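Local coordinates for protein pantothenate synthetase (Francisella tularensis subsp. tularensis, PDB 5HG0) that probably catalyses the ATP-dependent condensation of pantoate with beta-alanine to pantothenate, by way of a pantoyl-adenylate intermediate, at residues L147-K152 with T171-C176; I26-T31 with V52-I57. All blocks are in the same frame, centred on the assembly; numbering follows the deposited sequence.

Contact 1: L147-K152 with T171-C176; sequences LYLGEK and TKIIVC. With SAM (S-adenosylmethionine), chain D.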
# COMPACT_ATOMS: atom_id res chain seq x y z
N LEU B 147 -18.15 -1.39 -1.37
CA LEU B 147 -17.42 -1.51 -2.63
C LEU B 147 -17.99 -2.68 -3.41
O LEU B 147 -18.13 -3.79 -2.88
CB LEU B 147 -15.93 -1.72 -2.38
CG LEU B 147 -15.06 -2.03 -3.60
CD1 LEU B 147 -15.01 -0.84 -4.54
CD2 LEU B 147 -13.65 -2.45 -3.17
N TYR B 148 -18.32 -2.45 -4.68
CA TYR B 148 -18.98 -3.44 -5.52
C TYR B 148 -18.03 -3.91 -6.61
O TYR B 148 -17.47 -3.09 -7.35
CB TYR B 148 -20.27 -2.87 -6.11
CG TYR B 148 -21.28 -2.52 -5.03
CD1 TYR B 148 -21.21 -1.30 -4.36
CD2 TYR B 148 -22.26 -3.42 -4.66
CE1 TYR B 148 -22.12 -0.99 -3.37
CE2 TYR B 148 -23.17 -3.11 -3.66
CZ TYR B 148 -23.09 -1.89 -3.02
OH TYR B 148 -23.99 -1.58 -2.03
N LEU B 149 -17.86 -5.23 -6.71
CA LEU B 149 -16.92 -5.84 -7.63
C LEU B 149 -17.61 -6.95 -8.41
O LEU B 149 -18.49 -7.64 -7.88
CB LEU B 149 -15.71 -6.42 -6.87
CG LEU B 149 -14.89 -5.44 -6.04
CD1 LEU B 149 -13.88 -6.18 -5.18
CD2 LEU B 149 -14.20 -4.42 -6.93
N GLY B 150 -17.22 -7.11 -9.67
CA GLY B 150 -17.77 -8.16 -10.50
C GLY B 150 -17.02 -9.47 -10.33
O GLY B 150 -15.81 -9.49 -10.09
N GLU B 151 -17.76 -10.57 -10.48
CA GLU B 151 -17.18 -11.90 -10.32
C GLU B 151 -16.26 -12.28 -11.47
O GLU B 151 -15.48 -13.23 -11.33
CB GLU B 151 -18.31 -12.93 -10.17
CG GLU B 151 -17.88 -14.32 -9.74
CD GLU B 151 -19.03 -15.31 -9.78
OE1 GLU B 151 -19.15 -16.12 -8.84
OE2 GLU B 151 -19.82 -15.26 -10.74
N LYS B 152 -16.34 -11.58 -12.60
CA LYS B 152 -15.56 -11.97 -13.78
C LYS B 152 -14.07 -11.91 -13.52
O LYS B 152 -13.31 -12.71 -14.08
CB LYS B 152 -15.93 -11.09 -14.97
CG LYS B 152 -15.22 -11.47 -16.26
CD LYS B 152 -15.70 -10.65 -17.44
CE LYS B 152 -14.54 -9.92 -18.10
NZ LYS B 152 -14.81 -8.46 -18.20
N THR B 171 -14.53 -0.92 4.75
CA THR B 171 -15.40 -1.02 3.59
C THR B 171 -15.83 -2.47 3.42
O THR B 171 -14.99 -3.38 3.47
CB THR B 171 -14.69 -0.53 2.32
OG1 THR B 171 -14.48 0.88 2.40
CG2 THR B 171 -15.53 -0.84 1.09
N LYS B 172 -17.13 -2.69 3.23
CA LYS B 172 -17.65 -4.00 2.89
C LYS B 172 -17.58 -4.21 1.39
O LYS B 172 -17.84 -3.29 0.61
CB LYS B 172 -19.10 -4.14 3.38
CG LYS B 172 -19.71 -5.51 3.14
CD LYS B 172 -21.18 -5.54 3.56
CE LYS B 172 -21.87 -6.81 3.08
NZ LYS B 172 -23.33 -6.77 3.34
N ILE B 173 -17.23 -5.42 0.98
CA ILE B 173 -17.05 -5.76 -0.43
C ILE B 173 -18.21 -6.63 -0.86
O ILE B 173 -18.43 -7.72 -0.31
CB ILE B 173 -15.70 -6.47 -0.67
CG1 ILE B 173 -14.54 -5.51 -0.38
CG2 ILE B 173 -15.64 -6.99 -2.10
CD1 ILE B 173 -13.18 -6.13 -0.57
N ILE B 174 -18.96 -6.16 -1.85
CA ILE B 174 -20.11 -6.88 -2.40
C ILE B 174 -19.73 -7.37 -3.79
O ILE B 174 -19.47 -6.56 -4.69
CB ILE B 174 -21.36 -5.99 -2.46
CG1 ILE B 174 -21.78 -5.55 -1.05
CG2 ILE B 174 -22.50 -6.72 -3.16
CD1 ILE B 174 -21.20 -4.21 -0.62
N VAL B 175 -19.67 -8.68 -3.96
CA VAL B 175 -19.30 -9.30 -5.22
C VAL B 175 -20.57 -9.65 -5.99
O VAL B 175 -21.52 -10.20 -5.42
CB VAL B 175 -18.44 -10.56 -4.99
CG1 VAL B 175 -17.94 -11.11 -6.32
CG2 VAL B 175 -17.29 -10.24 -4.05
N CYS B 176 -20.59 -9.32 -7.28
CA CYS B 176 -21.77 -9.50 -8.10
C CYS B 176 -21.52 -10.54 -9.19
O CYS B 176 -20.40 -10.64 -9.71
CB CYS B 176 -22.20 -8.17 -8.73
SG CYS B 176 -22.47 -6.84 -7.54
N SAM D . -9.44 -3.12 -12.82
CA SAM D . -10.10 -1.84 -13.02
C SAM D . -9.83 -0.87 -11.87
O SAM D . -10.60 -0.75 -10.92
OXT SAM D . -8.80 -0.18 -11.86
CB SAM D . -11.60 -2.04 -13.27
CG SAM D . -11.85 -2.92 -14.49
SD SAM D . -13.55 -3.46 -14.82
CE SAM D . -13.87 -2.54 -16.35
C5' SAM D . -14.62 -2.57 -13.65
C4' SAM D . -15.55 -3.49 -12.85
O4' SAM D . -16.59 -4.04 -13.65
C3' SAM D . -14.79 -4.65 -12.24
O3' SAM D . -15.12 -4.76 -10.88
C2' SAM D . -15.31 -5.87 -12.96
O2' SAM D . -15.36 -7.00 -12.12
C1' SAM D . -16.70 -5.43 -13.38
N9 SAM D . -17.16 -6.21 -14.53
C8 SAM D . -16.58 -6.25 -15.77
N7 SAM D . -17.30 -7.10 -16.55
C5 SAM D . -18.32 -7.60 -15.82
C6 SAM D . -19.33 -8.50 -16.14
N6 SAM D . -19.40 -9.03 -17.35
N1 SAM D . -20.25 -8.84 -15.17
C2 SAM D . -20.16 -8.29 -13.91
N3 SAM D . -19.15 -7.40 -13.61
C4 SAM D . -18.24 -7.06 -14.55
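Leu147, Leu149 and Ile174 lead this parallel strand pairing. Leu147 N donates to Lys172 O, and Leu147 O accepts Ile174 N at 2.7 Å in an almost straight bond (173° at the hydrogen). Ile174 O then takes Leu149 N, and Leu149 O takes Cys176 N at 2.8 Å. Glu151 N adds a more bent bond to Cys176 O.

The leucines lie on the same face of the sheet as Ile173 and Val175. Leu147 CB rests on Thr171 CG2 at 3.6 Å. Leu149 CD1 meets Ile173 CG2, also at 3.6 Å, with the two side chains set slantwise. Helix 154-166 packs on this face.

Tyr148 and Ile174 run side by side on the other face. CG1 of Ile174 is anti to its carbonyl carbon (chi1 -62°), and chi2 of 93° swings CD1 over the tyrosine ring. CD1 stands 3.7 Å above the ring plane, toward the rim, a CH-pi contact. Cys176 SG lies near the ring edge. The Tyr148 hydroxyl bonds to Asn50 and Glu49.

Gly150 N makes two weak hydrogen bonds to the ribose hydroxyls O2' and O3' of S-adenosylmethionine. This is a beta-alpha-beta unit of a Rossmann-like sheet. Gly150 at the strand end, with Glu151 and Lys152 after it, belongs to the predicted ATP site.

Contact 2: I26-T31 with V52-I57; sequences IGFVPT and VVIVSI. With SAM (S-adenosylmethionine), chain D.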
# COMPACT_ATOMS: atom_id res chain seq x y z
N ILE B 26 -22.54 5.18 1.60
CA ILE B 26 -21.84 5.53 0.36
C ILE B 26 -21.43 4.24 -0.35
O ILE B 26 -20.75 3.39 0.24
CB ILE B 26 -20.62 6.42 0.63
CG1 ILE B 26 -21.06 7.74 1.25
CG2 ILE B 26 -19.86 6.67 -0.66
CD1 ILE B 26 -19.91 8.63 1.66
N GLY B 27 -21.85 4.10 -1.60
CA GLY B 27 -21.45 2.99 -2.45
C GLY B 27 -20.50 3.48 -3.53
O GLY B 27 -20.67 4.59 -4.06
N PHE B 28 -19.52 2.65 -3.87
CA PHE B 28 -18.49 3.00 -4.84
C PHE B 28 -18.35 1.88 -5.85
O PHE B 28 -18.21 0.71 -5.47
CB PHE B 28 -17.15 3.27 -4.14
CG PHE B 28 -16.01 3.58 -5.07
CD1 PHE B 28 -16.18 4.48 -6.12
CD2 PHE B 28 -14.77 3.00 -4.88
CE1 PHE B 28 -15.13 4.77 -6.97
CE2 PHE B 28 -13.72 3.28 -5.73
CZ PHE B 28 -13.90 4.17 -6.78
N VAL B 29 -18.39 2.22 -7.13
CA VAL B 29 -18.20 1.28 -8.22
C VAL B 29 -17.07 1.80 -9.10
O VAL B 29 -17.27 2.71 -9.91
CB VAL B 29 -19.49 1.08 -9.04
CG1 VAL B 29 -19.24 0.11 -10.18
CG2 VAL B 29 -20.61 0.58 -8.14
N PRO B 30 -15.86 1.25 -8.96
CA PRO B 30 -14.75 1.68 -9.82
C PRO B 30 -14.79 0.95 -11.16
O PRO B 30 -14.95 -0.27 -11.21
CB PRO B 30 -13.51 1.29 -9.01
CG PRO B 30 -13.96 0.13 -8.19
CD PRO B 30 -15.42 0.35 -7.88
N THR B 31 -14.67 1.71 -12.24
CA THR B 31 -14.63 1.16 -13.59
C THR B 31 -13.51 1.83 -14.37
O THR B 31 -12.88 2.78 -13.90
CB THR B 31 -15.95 1.35 -14.34
OG1 THR B 31 -16.06 2.72 -14.77
CG2 THR B 31 -17.14 1.03 -13.45
N VAL B 52 -25.82 7.26 -1.45
CA VAL B 52 -24.97 7.93 -2.41
C VAL B 52 -24.16 6.88 -3.15
O VAL B 52 -23.53 6.02 -2.53
CB VAL B 52 -24.03 8.95 -1.74
CG1 VAL B 52 -23.13 9.61 -2.77
CG2 VAL B 52 -24.83 9.99 -0.98
N VAL B 53 -24.18 6.94 -4.48
CA VAL B 53 -23.44 6.01 -5.33
C VAL B 53 -22.41 6.81 -6.12
O VAL B 53 -22.77 7.69 -6.91
CB VAL B 53 -24.36 5.23 -6.28
CG1 VAL B 53 -23.54 4.48 -7.31
CG2 VAL B 53 -25.23 4.26 -5.49
N ILE B 54 -21.13 6.49 -5.90
CA ILE B 54 -20.03 7.08 -6.66
C ILE B 54 -19.55 6.05 -7.67
O ILE B 54 -19.35 4.88 -7.33
CB ILE B 54 -18.88 7.51 -5.73
CG1 ILE B 54 -19.40 8.41 -4.60
CG2 ILE B 54 -17.80 8.23 -6.53
CD1 ILE B 54 -18.40 8.62 -3.48
N VAL B 55 -19.39 6.48 -8.92
CA VAL B 55 -18.79 5.67 -9.97
C VAL B 55 -17.56 6.40 -10.47
O VAL B 55 -17.62 7.60 -10.77
CB VAL B 55 -19.77 5.40 -11.12
CG1 VAL B 55 -19.04 4.79 -12.31
CG2 VAL B 55 -20.90 4.50 -10.66
N SER B 56 -16.44 5.69 -10.53
CA SER B 56 -15.20 6.24 -11.04
C SER B 56 -14.92 5.69 -12.43
O SER B 56 -15.19 4.51 -12.70
CB SER B 56 -14.02 5.94 -10.11
OG SER B 56 -13.59 4.59 -10.24
N ILE B 57 -14.40 6.54 -13.30
CA ILE B 57 -13.91 6.14 -14.62
C ILE B 57 -12.47 6.59 -14.72
O ILE B 57 -12.18 7.80 -14.68
CB ILE B 57 -14.75 6.75 -15.76
CG1 ILE B 57 -16.20 6.25 -15.68
CG2 ILE B 57 -14.14 6.41 -17.11
CD1 ILE B 57 -17.09 6.80 -16.78
N SAM D . -9.44 -3.12 -12.82
CA SAM D . -10.10 -1.84 -13.02
C SAM D . -9.83 -0.87 -11.87
O SAM D . -10.60 -0.75 -10.92
OXT SAM D . -8.80 -0.18 -11.86
CB SAM D . -11.60 -2.04 -13.27
CG SAM D . -11.85 -2.92 -14.49
SD SAM D . -13.55 -3.46 -14.82
CE SAM D . -13.87 -2.54 -16.35
C5' SAM D . -14.62 -2.57 -13.65
C4' SAM D . -15.55 -3.49 -12.85
O4' SAM D . -16.59 -4.04 -13.65
C3' SAM D . -14.79 -4.65 -12.24
O3' SAM D . -15.12 -4.76 -10.88
C2' SAM D . -15.31 -5.87 -12.96
O2' SAM D . -15.36 -7.00 -12.12
C1' SAM D . -16.70 -5.43 -13.38
N9 SAM D . -17.16 -6.21 -14.53
C8 SAM D . -16.58 -6.25 -15.77
N7 SAM D . -17.30 -7.10 -16.55
C5 SAM D . -18.32 -7.60 -15.82
C6 SAM D . -19.33 -8.50 -16.14
N6 SAM D . -19.40 -9.03 -17.35
N1 SAM D . -20.25 -8.84 -15.17
C2 SAM D . -20.16 -8.29 -13.91
N3 SAM D . -19.15 -7.40 -13.61
C4 SAM D . -18.24 -7.06 -14.55
O HOH W 1 -11.71 3.56 -11.68
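The Phe28 ring meets Ser56 at its edge, where Ser56 CB lies in the ring plane, 3.5 Å from Phe28 CE1. The two strands are the parallel pair of a beta-alpha-beta unit, joined through helix 37-49, in the Rossmann-like sheet of this HUP-clan ligase. Ile54 O sits near the same ring plane, 3.4 Å from Phe28 CD1. Pro30 CD lies over one face of the ring, 4.0 Å above the plane and offset toward the rim. CG of Phe28 is anti to the backbone N (chi1 178°), which lays the ring alongside the neighbouring strand. Leu138 and Thr142 of helix 127-142 also touch Phe28.

Every residue of the contact is buried. The backbone ladder begins with Gly27, whose N donates to Val52 O and whose O accepts Ile54 N, both at 2.7 Å. Val29 N follows on Ile54 O. The next rung, Ser56 N to Val29 O, is longer at 3.2 Å.

Ile26 CG2 packs against Ile54 CD1 on the Phe28 face. On the reverse face Val29 CB meets Val55 CG2 at 4.0 Å, and helix 37-49 covers Val53 and Val55. Gly27 has no side chain to set beside Val53.

At the C-terminal ends the contact becomes polar. Thr31 touches His39, the predicted proton donor, and Pro30 O lies near C5' of S-adenosylmethionine. A water bridges Thr31 O and Ser56 OG. Ser56 O is gripped twice by one residue, by Thr31 N and by Thr31 OG1, with OG1 2.9 Å away; OG1 is also bonded to Gly33 N.

How the contacts relate
From the N terminus, contact 2 comes first. Strand 52-57 returns beside strand 26-31 and closes the loop that holds helix 37-49. Contact 1 follows much later, when strand 172-176 pairs with strand 146-150 after helix 154-166. The two loops are in series; they neither nest nor cross. Strands 26-31 and 146-150 are neighbours, so the contacts join into one four-stranded run of the parallel sheet, ending at outer strand 172-176. At the seam Tyr148 N makes a probable hydrogen bond to Phe28 O, at 3.3 Å, and Leu147 CD1 packs on Pro30 CD. Both contacts reach the bound S-adenosylmethionine at the C-terminal ends of strands 26-31 and 146-150.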